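Local coordinates for uncharacterized protein (Pseudomonas aeruginosa PAO1, PDB 4R1D), which is probably a lipase effector of the H2 type VI secretion system that binds calcium, has an alpha/beta-hydrolase fold and forms a complex with the inhibitor Tli4, at residues Thr46-Val51 / Lys236-Asp241; Gly149-Arg154 / Ala547-Val552; Asp156-Arg161 / Tyr200-Trp205; Lys249-Thr254 / Ile553-Leu558. All coordinates share one frame; numbering follows the deposited sequence.

Interaction 1. Residues Thr46-Val51 / Lys236-Asp241; sequences TAPLPV and KECGLD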
# COMPACT_ATOMS: atom_id res chain seq x y z
N THR A 46 -4.66 22.64 30.29
CA THR A 46 -4.99 22.01 29.02
C THR A 46 -5.74 20.69 29.18
O THR A 46 -5.45 19.89 30.07
CB THR A 46 -3.72 21.77 28.16
OG1 THR A 46 -2.93 22.97 28.13
CG2 THR A 46 -4.09 21.38 26.73
N ALA A 47 -6.73 20.47 28.31
CA ALA A 47 -7.43 19.20 28.22
C ALA A 47 -7.33 18.71 26.78
O ALA A 47 -8.27 18.88 26.00
CB ALA A 47 -8.87 19.36 28.63
N PRO A 48 -6.18 18.13 26.42
CA PRO A 48 -5.96 17.72 25.03
C PRO A 48 -6.87 16.56 24.65
O PRO A 48 -7.11 15.67 25.46
CB PRO A 48 -4.49 17.28 25.02
CG PRO A 48 -4.19 16.94 26.44
CD PRO A 48 -5.00 17.88 27.26
N LEU A 49 -7.36 16.59 23.41
CA LEU A 49 -8.22 15.54 22.89
C LEU A 49 -7.74 15.25 21.47
O LEU A 49 -8.17 15.90 20.52
CB LEU A 49 -9.69 16.00 22.88
CG LEU A 49 -10.76 14.94 22.60
CD1 LEU A 49 -10.46 13.71 23.41
CD2 LEU A 49 -12.17 15.46 22.92
N PRO A 50 -6.83 14.28 21.32
CA PRO A 50 -6.27 14.06 19.98
C PRO A 50 -7.28 13.49 18.99
O PRO A 50 -8.04 12.60 19.34
CB PRO A 50 -5.14 13.04 20.22
CG PRO A 50 -4.79 13.19 21.66
CD PRO A 50 -6.13 13.48 22.33
N VAL A 51 -7.26 14.03 17.78
CA VAL A 51 -8.03 13.49 16.67
C VAL A 51 -7.04 12.75 15.77
O VAL A 51 -6.12 13.35 15.24
CB VAL A 51 -8.72 14.62 15.89
CG1 VAL A 51 -9.41 14.07 14.64
CG2 VAL A 51 -9.74 15.32 16.81
N LYS A 236 4.80 14.85 27.88
CA LYS A 236 5.92 15.77 28.03
C LYS A 236 5.49 17.23 27.99
O LYS A 236 5.93 18.04 28.80
CB LYS A 236 6.97 15.52 26.94
CG LYS A 236 8.08 16.54 26.93
CD LYS A 236 9.44 15.89 26.73
CE LYS A 236 10.55 16.82 27.20
NZ LYS A 236 11.80 16.08 27.53
N GLU A 237 4.63 17.57 27.04
CA GLU A 237 4.24 18.95 26.83
C GLU A 237 3.40 19.49 27.98
O GLU A 237 3.55 20.64 28.40
CB GLU A 237 3.47 19.09 25.51
CG GLU A 237 3.17 20.53 25.11
CD GLU A 237 4.43 21.32 24.77
OE1 GLU A 237 5.31 20.76 24.07
OE2 GLU A 237 4.54 22.48 25.21
N CYS A 238 2.51 18.64 28.50
CA CYS A 238 1.56 19.06 29.51
C CYS A 238 1.95 18.60 30.91
O CYS A 238 1.22 18.83 31.87
CB CYS A 238 0.16 18.55 29.17
SG CYS A 238 -0.48 19.09 27.55
N GLY A 239 3.10 17.93 31.02
CA GLY A 239 3.56 17.43 32.31
C GLY A 239 2.53 16.54 32.99
O GLY A 239 2.18 16.75 34.14
N LEU A 240 2.07 15.53 32.26
CA LEU A 240 1.02 14.64 32.76
C LEU A 240 1.60 13.46 33.51
O LEU A 240 2.58 12.84 33.08
CB LEU A 240 0.17 14.14 31.58
CG LEU A 240 -0.45 15.19 30.65
CD1 LEU A 240 -1.14 14.53 29.46
CD2 LEU A 240 -1.42 16.10 31.41
N ASP A 241 1.00 13.13 34.65
CA ASP A 241 1.43 11.95 35.38
C ASP A 241 0.76 10.74 34.72
O ASP A 241 -0.10 10.90 33.86
CB ASP A 241 1.05 12.05 36.85
CG ASP A 241 -0.44 12.17 37.07
OD1 ASP A 241 -1.16 11.21 36.73
OD2 ASP A 241 -0.89 13.23 37.57
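Cys238, near the C-terminal end of helix 215-238, directs its sulfur at two residues at the start of the modelled chain, by strand 48-54 of the alpha/beta-hydrolase sheet. Its SG lies 4.2 Å from Thr46 CB and 4.4 Å from Pro48 CG, so one polarisable atom reaches both. The first torsion (chi1 -58°) sets SG opposite the carbonyl carbon and sends it out from the helix toward residues 46-51. The sulfur is weakly polar and the cysteine side chain short, which suits a place where a proline ring comes up to the end of a helix. Pro48 offers the CG corner of its ring as an apolar knuckle.

The denser part of this contact is the side where Pro48 lies. There Tyr234 and Met248 both pack against Pro48, Pro50 and Leu240, forming a small apolar cluster on that side. Leu240 itself stays looser toward the strand, its CD1 coming no nearer than 4.9 Å to Pro48 CG. On the other side, around Thr46, the packing thins out toward solvent. Thr46 is exposed, and a beta-branched residue with a hydroxyl can face water there while its carbon skeleton rests against sulfur. Gly239 is the first residue to leave helical backbone angles, with a positive phi of 55° that glycine tolerates easily, and Asp241 caps the next helix with its side chain.

Between the two segments the cohesion is therefore purely van der Waals. They meet by shape alone, and the contact has little directional preference, while strand 48-54 takes its own alignment from backbone pairing with its sheet neighbours.

Interaction 2. Residues Gly149-Arg154 / Ala547-Val552; sequences GLMERR and AALYGV. With CA (calcium ion), chain C.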
# COMPACT_ATOMS: atom_id res chain seq x y z
N GLY A 149 -6.29 20.09 7.96
CA GLY A 149 -6.05 21.47 8.33
C GLY A 149 -7.35 22.17 8.68
O GLY A 149 -7.39 23.05 9.54
N LEU A 150 -8.43 21.78 8.01
CA LEU A 150 -9.75 22.36 8.30
C LEU A 150 -10.24 21.99 9.70
O LEU A 150 -10.72 22.84 10.45
CB LEU A 150 -10.77 21.88 7.26
CG LEU A 150 -12.21 22.33 7.54
CD1 LEU A 150 -12.30 23.85 7.47
CD2 LEU A 150 -13.18 21.70 6.54
N MET A 151 -10.15 20.71 10.03
CA MET A 151 -10.55 20.25 11.34
C MET A 151 -9.70 20.93 12.41
O MET A 151 -10.20 21.32 13.47
CB MET A 151 -10.42 18.73 11.44
CG MET A 151 -11.42 17.98 10.58
SD MET A 151 -11.46 16.21 10.95
CE MET A 151 -9.81 15.67 10.43
N GLU A 152 -8.42 21.09 12.12
CA GLU A 152 -7.52 21.70 13.10
C GLU A 152 -7.97 23.13 13.40
O GLU A 152 -8.11 23.51 14.57
CB GLU A 152 -6.08 21.70 12.57
CG GLU A 152 -5.04 22.19 13.57
CD GLU A 152 -4.54 21.10 14.50
OE1 GLU A 152 -4.56 19.91 14.12
OE2 GLU A 152 -4.12 21.41 15.62
N ARG A 153 -8.21 23.92 12.36
CA ARG A 153 -8.60 25.32 12.58
C ARG A 153 -10.01 25.43 13.14
O ARG A 153 -10.27 26.25 14.03
CB ARG A 153 -8.43 26.19 11.33
CG ARG A 153 -9.35 25.94 10.15
CD ARG A 153 -9.04 26.97 9.04
NE ARG A 153 -9.98 26.90 7.93
CZ ARG A 153 -11.01 27.73 7.76
NH1 ARG A 153 -11.22 28.72 8.61
NH2 ARG A 153 -11.81 27.57 6.72
N ARG A 154 -10.91 24.62 12.63
CA ARG A 154 -12.29 24.65 13.14
C ARG A 154 -12.32 24.26 14.62
O ARG A 154 -12.95 24.94 15.43
CB ARG A 154 -13.20 23.73 12.32
CG ARG A 154 -13.49 24.24 10.89
CD ARG A 154 -14.72 25.14 10.85
NE ARG A 154 -15.11 25.48 9.48
CZ ARG A 154 -14.84 26.63 8.89
NH1 ARG A 154 -14.18 27.58 9.55
NH2 ARG A 154 -15.23 26.84 7.64
N ALA A 547 -19.97 16.21 8.19
CA ALA A 547 -20.22 14.98 8.94
C ALA A 547 -19.07 14.60 9.89
O ALA A 547 -19.31 14.04 10.95
CB ALA A 547 -20.54 13.82 7.98
N ALA A 548 -17.84 14.90 9.49
CA ALA A 548 -16.68 14.65 10.35
C ALA A 548 -16.69 15.56 11.58
O ALA A 548 -16.56 15.10 12.71
CB ALA A 548 -15.39 14.82 9.57
N LEU A 549 -16.84 16.86 11.36
CA LEU A 549 -16.84 17.79 12.48
C LEU A 549 -18.04 17.55 13.40
O LEU A 549 -17.91 17.61 14.62
CB LEU A 549 -16.81 19.23 11.97
CG LEU A 549 -15.46 19.60 11.34
CD1 LEU A 549 -15.62 20.82 10.48
CD2 LEU A 549 -14.41 19.81 12.45
N TYR A 550 -19.19 17.26 12.80
CA TYR A 550 -20.38 16.91 13.58
C TYR A 550 -20.09 15.70 14.47
O TYR A 550 -20.39 15.71 15.66
CB TYR A 550 -21.55 16.60 12.63
CG TYR A 550 -22.76 16.06 13.33
CD1 TYR A 550 -23.74 16.92 13.82
CD2 TYR A 550 -22.96 14.69 13.48
CE1 TYR A 550 -24.87 16.43 14.46
CE2 TYR A 550 -24.09 14.19 14.12
CZ TYR A 550 -25.04 15.07 14.60
OH TYR A 550 -26.15 14.58 15.24
N GLY A 551 -19.51 14.65 13.90
CA GLY A 551 -19.16 13.48 14.68
C GLY A 551 -18.23 13.82 15.85
O GLY A 551 -18.43 13.36 16.98
N VAL A 552 -17.22 14.63 15.59
CA VAL A 552 -16.25 14.96 16.63
C VAL A 552 -16.92 15.69 17.79
O VAL A 552 -16.67 15.37 18.97
CB VAL A 552 -15.09 15.79 16.07
CG1 VAL A 552 -14.23 16.37 17.20
CG2 VAL A 552 -14.26 14.91 15.14
CA CA C . -5.02 22.29 17.69
O HOH W 1 -2.70 23.39 17.39
O HOH W 2 -4.70 23.34 20.09
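Leu549 of helix 542-556 fits between Met151 and Arg154, one turn apart on helix 141-155, in a helix-to-helix packing of the alpha/beta-hydrolase fold. The short axes run in broadly the same direction, 43° apart, and approach to 11.0 Å.

Apolar contact does the joining. Met151 CG lies 4.0 Å from Leu549 CD2, and its chain runs on extended through chi2 until SD is 4.4 Å from Ala548 CB. An unbranched, flexible methionine can follow such a path, and the small alanine lets the thioether come close to the helix surface. Met151 also rests on Val204, and Val552 on Phe202, so both helices meet strand 201-206.

Arg154 contributes its aliphatic part: CG is 4.0 Å from Leu549 CD1, the two side chains crossing nearly perpendicularly. While CD1 of Leu549 meets Arg154 CG, its CD2 lies in the angle between Met151 and Arg154 CB.

The polar work is done on another side of helix 141-155. Glu152 leaves the helix on the side away from helix 542-556, and its OE2 binds the calcium ion at 2.4 Å. Its OE1 is in a salt bridge with Arg134 and accepts a hydrogen bond from Val204 N, which fixes the rotation of the carboxylate.

Arg154 turns at chi2, bringing one face of its guanidinium over its helix neighbour Leu150, whose CD1 stands 3.7 Å from that plane, toward the rim.

Interaction 3. Residues Asp156-Arg161 / Tyr200-Trp205; sequences DNIVSR and YQFDVW. With CA (calcium ion), chain C.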
# COMPACT_ATOMS: atom_id res chain seq x y z
N ASP A 156 -10.00 24.38 16.81
CA ASP A 156 -9.21 25.33 17.59
C ASP A 156 -9.95 26.66 17.73
O ASP A 156 -9.49 27.57 18.42
CB ASP A 156 -7.85 25.59 16.93
CG ASP A 156 -6.86 24.46 17.15
OD1 ASP A 156 -7.18 23.55 17.95
OD2 ASP A 156 -5.76 24.48 16.53
N ASN A 157 -11.10 26.77 17.07
CA ASN A 157 -11.85 28.02 17.04
C ASN A 157 -13.36 27.81 17.17
O ASN A 157 -14.10 28.16 16.26
CB ASN A 157 -11.53 28.78 15.76
CG ASN A 157 -10.10 29.31 15.74
OD1 ASN A 157 -9.80 30.34 16.35
ND2 ASN A 157 -9.21 28.59 15.06
N ILE A 158 -13.80 27.24 18.29
CA ILE A 158 -15.23 26.96 18.48
C ILE A 158 -15.92 28.12 19.20
O ILE A 158 -16.92 28.66 18.72
CB ILE A 158 -15.47 25.65 19.27
CG1 ILE A 158 -14.63 24.52 18.68
CG2 ILE A 158 -16.96 25.28 19.26
CD1 ILE A 158 -14.88 23.14 19.32
N VAL A 159 -15.37 28.49 20.34
CA VAL A 159 -15.89 29.59 21.12
C VAL A 159 -14.76 30.56 21.39
O VAL A 159 -13.67 30.16 21.79
CB VAL A 159 -16.45 29.12 22.47
CG1 VAL A 159 -16.80 30.33 23.36
CG2 VAL A 159 -17.67 28.24 22.26
N SER A 160 -15.01 31.85 21.16
CA SER A 160 -14.07 32.88 21.60
C SER A 160 -14.86 34.04 22.19
O SER A 160 -15.87 34.45 21.64
CB SER A 160 -13.21 33.37 20.42
OG SER A 160 -12.37 34.43 20.83
N ARG A 161 -14.40 34.55 23.33
CA ARG A 161 -15.03 35.71 23.95
C ARG A 161 -16.54 35.51 24.12
O ARG A 161 -17.33 36.43 23.89
CB ARG A 161 -14.73 36.97 23.13
CG ARG A 161 -13.24 37.22 23.03
CD ARG A 161 -12.91 38.45 22.22
NE ARG A 161 -11.48 38.76 22.31
CZ ARG A 161 -10.93 39.44 23.32
NH1 ARG A 161 -11.69 39.88 24.31
NH2 ARG A 161 -9.63 39.68 23.32
N TYR A 200 -11.95 21.68 25.32
CA TYR A 200 -10.86 20.77 24.95
C TYR A 200 -9.96 21.35 23.87
O TYR A 200 -10.39 22.15 23.06
CB TYR A 200 -11.43 19.44 24.46
CG TYR A 200 -12.19 18.69 25.51
CD1 TYR A 200 -11.56 17.78 26.34
CD2 TYR A 200 -13.55 18.92 25.69
CE1 TYR A 200 -12.27 17.09 27.32
CE2 TYR A 200 -14.26 18.24 26.65
CZ TYR A 200 -13.62 17.34 27.46
OH TYR A 200 -14.34 16.67 28.42
N GLN A 201 -8.69 20.94 23.87
CA GLN A 201 -7.77 21.32 22.80
C GLN A 201 -7.60 20.15 21.83
O GLN A 201 -7.00 19.13 22.18
CB GLN A 201 -6.41 21.76 23.35
CG GLN A 201 -6.45 23.01 24.22
CD GLN A 201 -7.00 22.75 25.62
OE1 GLN A 201 -7.04 21.62 26.08
NE2 GLN A 201 -7.42 23.81 26.30
N PHE A 202 -8.14 20.30 20.63
CA PHE A 202 -8.06 19.24 19.65
C PHE A 202 -6.81 19.45 18.82
O PHE A 202 -6.49 20.58 18.47
CB PHE A 202 -9.28 19.26 18.73
CG PHE A 202 -10.59 19.09 19.45
CD1 PHE A 202 -11.18 17.84 19.57
CD2 PHE A 202 -11.24 20.19 20.02
CE1 PHE A 202 -12.38 17.68 20.23
CE2 PHE A 202 -12.45 20.03 20.68
CZ PHE A 202 -13.02 18.78 20.79
N ASP A 203 -6.11 18.37 18.52
CA ASP A 203 -4.97 18.39 17.60
C ASP A 203 -5.12 17.20 16.66
O ASP A 203 -5.39 16.09 17.12
CB ASP A 203 -3.66 18.21 18.35
CG ASP A 203 -3.22 19.45 19.13
OD1 ASP A 203 -3.58 20.58 18.74
OD2 ASP A 203 -2.49 19.28 20.12
N VAL A 204 -4.92 17.42 15.37
CA VAL A 204 -5.06 16.32 14.40
C VAL A 204 -3.71 15.66 14.12
O VAL A 204 -2.77 16.33 13.68
CB VAL A 204 -5.62 16.83 13.06
CG1 VAL A 204 -5.77 15.67 12.07
CG2 VAL A 204 -6.98 17.55 13.27
N TRP A 205 -3.64 14.36 14.37
CA TRP A 205 -2.43 13.57 14.12
C TRP A 205 -2.75 12.60 13.00
O TRP A 205 -3.88 12.15 12.87
CB TRP A 205 -2.03 12.79 15.37
CG TRP A 205 -1.60 13.68 16.49
CD1 TRP A 205 -2.41 14.43 17.30
CD2 TRP A 205 -0.25 13.92 16.93
NE1 TRP A 205 -1.64 15.11 18.22
CE2 TRP A 205 -0.32 14.82 18.01
CE3 TRP A 205 1.00 13.45 16.51
CZ2 TRP A 205 0.82 15.27 18.68
CZ3 TRP A 205 2.13 13.90 17.18
CH2 TRP A 205 2.03 14.81 18.25
CA CA C . -5.02 22.29 17.69
O HOH W 3 -8.70 22.98 19.97
O HOH W 1 -2.70 23.39 17.39
O HOH W 2 -4.70 23.34 20.09
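The carboxylate end of Asp156 comes close to the strand carrying Phe202 and Asp203, and a calcium ion sits between them. Asp156 presents both oxygens to the metal, OD1 at 2.5 Å and OD2 at 2.6 Å. Asp203 starts out pointing away from residues 156-161, yet its end bends back to put OD1 on the same ion, while OD2 is hydrogen-bonded to Tyr234 OH. Short aspartates suit both places because they deliver negative oxygens close to the backbone.

Phe202 faces the site with its main chain: its carbonyl O is 2.4 Å from the calcium. Glu152 OE2 and two waters bring the coordination to seven oxygen atoms. The ion probably offsets the repulsion between oxygens brought this close, Asp156 OD1 being 3.1 Å from Phe202 O. A further water donates to Asp156 OD1 at 2.6 Å and accepts from Phe202 N at 2.8 Å, so both backbone polar atoms of Phe202 are engaged.

The ring of Phe202 departs from the metal side into the protein. Its CG lies opposite the carbonyl carbon (chi1 -59°), and CE2 meets Ile158 CD1 at 4.2 Å, the two side chains crossing at about a right angle. Helix 542-556 and Leu155 pack on the same ring.

Three carboxylates facing one ion probably depend on its charge to remain together, so calcium may well help hold the loop after helix 141-155 against strand 201-206.

Interaction 4. Residues Lys249-Thr254 / Ile553-Leu558; sequences KVILVT and IKITQL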
# COMPACT_ATOMS: atom_id res chain seq x y z
N LYS A 249 -8.28 10.11 26.12
CA LYS A 249 -9.01 9.41 25.05
C LYS A 249 -8.72 10.08 23.71
O LYS A 249 -8.31 11.23 23.67
CB LYS A 249 -10.52 9.45 25.31
CG LYS A 249 -10.98 8.74 26.59
CD LYS A 249 -10.88 7.24 26.46
CE LYS A 249 -11.41 6.52 27.71
NZ LYS A 249 -12.90 6.43 27.71
N VAL A 250 -8.95 9.38 22.61
CA VAL A 250 -8.78 9.99 21.29
C VAL A 250 -10.02 9.74 20.44
O VAL A 250 -10.83 8.87 20.75
CB VAL A 250 -7.55 9.42 20.54
CG1 VAL A 250 -6.27 9.59 21.37
CG2 VAL A 250 -7.78 7.95 20.21
N ILE A 251 -10.17 10.49 19.36
CA ILE A 251 -11.28 10.27 18.43
C ILE A 251 -10.68 9.91 17.08
O ILE A 251 -9.80 10.60 16.59
CB ILE A 251 -12.12 11.55 18.27
CG1 ILE A 251 -12.74 11.93 19.61
CG2 ILE A 251 -13.20 11.36 17.20
CD1 ILE A 251 -13.30 13.34 19.64
N LEU A 252 -11.15 8.82 16.48
CA LEU A 252 -10.66 8.41 15.16
C LEU A 252 -11.50 9.07 14.07
O LEU A 252 -12.72 9.16 14.19
CB LEU A 252 -10.74 6.88 14.99
CG LEU A 252 -10.02 6.02 16.03
CD1 LEU A 252 -10.05 4.55 15.64
CD2 LEU A 252 -8.57 6.49 16.19
N VAL A 253 -10.84 9.54 13.01
CA VAL A 253 -11.54 10.02 11.82
C VAL A 253 -10.89 9.29 10.66
O VAL A 253 -9.67 9.39 10.44
CB VAL A 253 -11.40 11.55 11.65
CG1 VAL A 253 -12.02 12.01 10.35
CG2 VAL A 253 -12.03 12.28 12.86
N THR A 254 -11.68 8.49 9.94
CA THR A 254 -11.11 7.59 8.95
C THR A 254 -11.61 7.89 7.55
O THR A 254 -12.73 8.36 7.35
CB THR A 254 -11.42 6.11 9.27
OG1 THR A 254 -12.78 5.81 8.91
CG2 THR A 254 -11.22 5.83 10.76
N ILE A 553 -17.78 16.65 17.46
CA ILE A 553 -18.51 17.38 18.50
C ILE A 553 -19.40 16.46 19.33
O ILE A 553 -19.39 16.51 20.57
CB ILE A 553 -19.35 18.52 17.92
CG1 ILE A 553 -18.45 19.59 17.29
CG2 ILE A 553 -20.25 19.11 19.03
CD1 ILE A 553 -17.41 20.18 18.28
N LYS A 554 -20.17 15.60 18.67
CA LYS A 554 -21.03 14.67 19.39
C LYS A 554 -20.24 13.70 20.28
O LYS A 554 -20.57 13.51 21.45
CB LYS A 554 -21.96 13.93 18.43
CG LYS A 554 -23.04 14.83 17.80
CD LYS A 554 -24.00 15.40 18.86
CE LYS A 554 -25.13 16.22 18.23
NZ LYS A 554 -26.24 16.53 19.21
N ILE A 555 -19.19 13.09 19.72
CA ILE A 555 -18.38 12.14 20.47
C ILE A 555 -17.76 12.79 21.71
O ILE A 555 -17.67 12.18 22.77
CB ILE A 555 -17.28 11.52 19.58
CG1 ILE A 555 -17.94 10.63 18.52
CG2 ILE A 555 -16.25 10.73 20.45
CD1 ILE A 555 -17.07 10.34 17.27
N THR A 556 -17.31 14.03 21.55
CA THR A 556 -16.69 14.81 22.62
C THR A 556 -17.58 14.98 23.87
O THR A 556 -17.08 15.11 24.99
CB THR A 556 -16.25 16.19 22.07
OG1 THR A 556 -15.26 16.00 21.06
CG2 THR A 556 -15.68 17.07 23.16
N GLN A 557 -18.89 14.96 23.67
CA GLN A 557 -19.82 15.08 24.80
C GLN A 557 -19.59 13.95 25.82
O GLN A 557 -19.93 14.08 27.00
CB GLN A 557 -21.26 15.11 24.31
CG GLN A 557 -21.54 16.16 23.23
CD GLN A 557 -20.99 17.54 23.59
OE1 GLN A 557 -20.24 18.16 22.81
NE2 GLN A 557 -21.37 18.05 24.75
N LEU A 558 -18.99 12.85 25.36
CA LEU A 558 -18.70 11.70 26.21
C LEU A 558 -17.39 11.83 27.00
O LEU A 558 -17.13 11.04 27.90
CB LEU A 558 -18.66 10.42 25.37
CG LEU A 558 -19.98 10.12 24.67
CD1 LEU A 558 -19.83 8.95 23.72
CD2 LEU A 558 -21.08 9.86 25.70
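Ile251, on the inner strand 250-255, points its side chain at helix 542-556, where Ile555 and Thr556 receive it. At CB the chain forks. The methyl CG2 takes the branch toward the end of Ile555, coming 4.0 Å from its CD1. The other branch, CG1, stands opposite the carbonyl carbon (chi1 -62°) and lies 3.8 Å from Ile555 CG2. The two isoleucines slide past each other in opposite directions, branch against branch, a close fit available to two beta-branched side chains. From CG1 the chain extends to CD1, which stays 4.0 Å from Ile555 CG2 and reaches 3.6 Å from Thr556 OG1.

That hydroxyl does not lack a partner in this apolar setting: it is hydrogen-bonded to Val552 O one turn earlier, a common way for a threonine to fold its polar group back onto a helix. With that bond made, the oxygen can lie beside the methyl CD1 of Ile251 without being left unpaired.

Plain hydrophobic packing of this kind seats the final helix on the central parallel sheet. Ile555 continues onto Leu275 of strand 274-280, whereas Thr556 rests on Leu49 of strand 48-54 and on Tyr200, so the end of the helix spans several neighbouring strands.

In the fold
Strand 48-54 opens the modelled chain, and interaction 1 closes its first long loop when helix 215-238 returns to it. Within that loop helix 141-155 begins interaction 2, which closes only at helix 542-556, so interactions 1 and 2 cross. Interaction 3 is nested inside both, a short closure from residues 156-161 to strand 201-206, and shares the calcium ion with interaction 2. Interaction 4 opens after interaction 1 has closed and ends just past the close of interaction 2, which it crosses. Strand 48-54 is joined to helix 215-238, strand 201-206 to the calcium site, and strand 250-255 to the C-terminal helix, which also packs on helix 141-155.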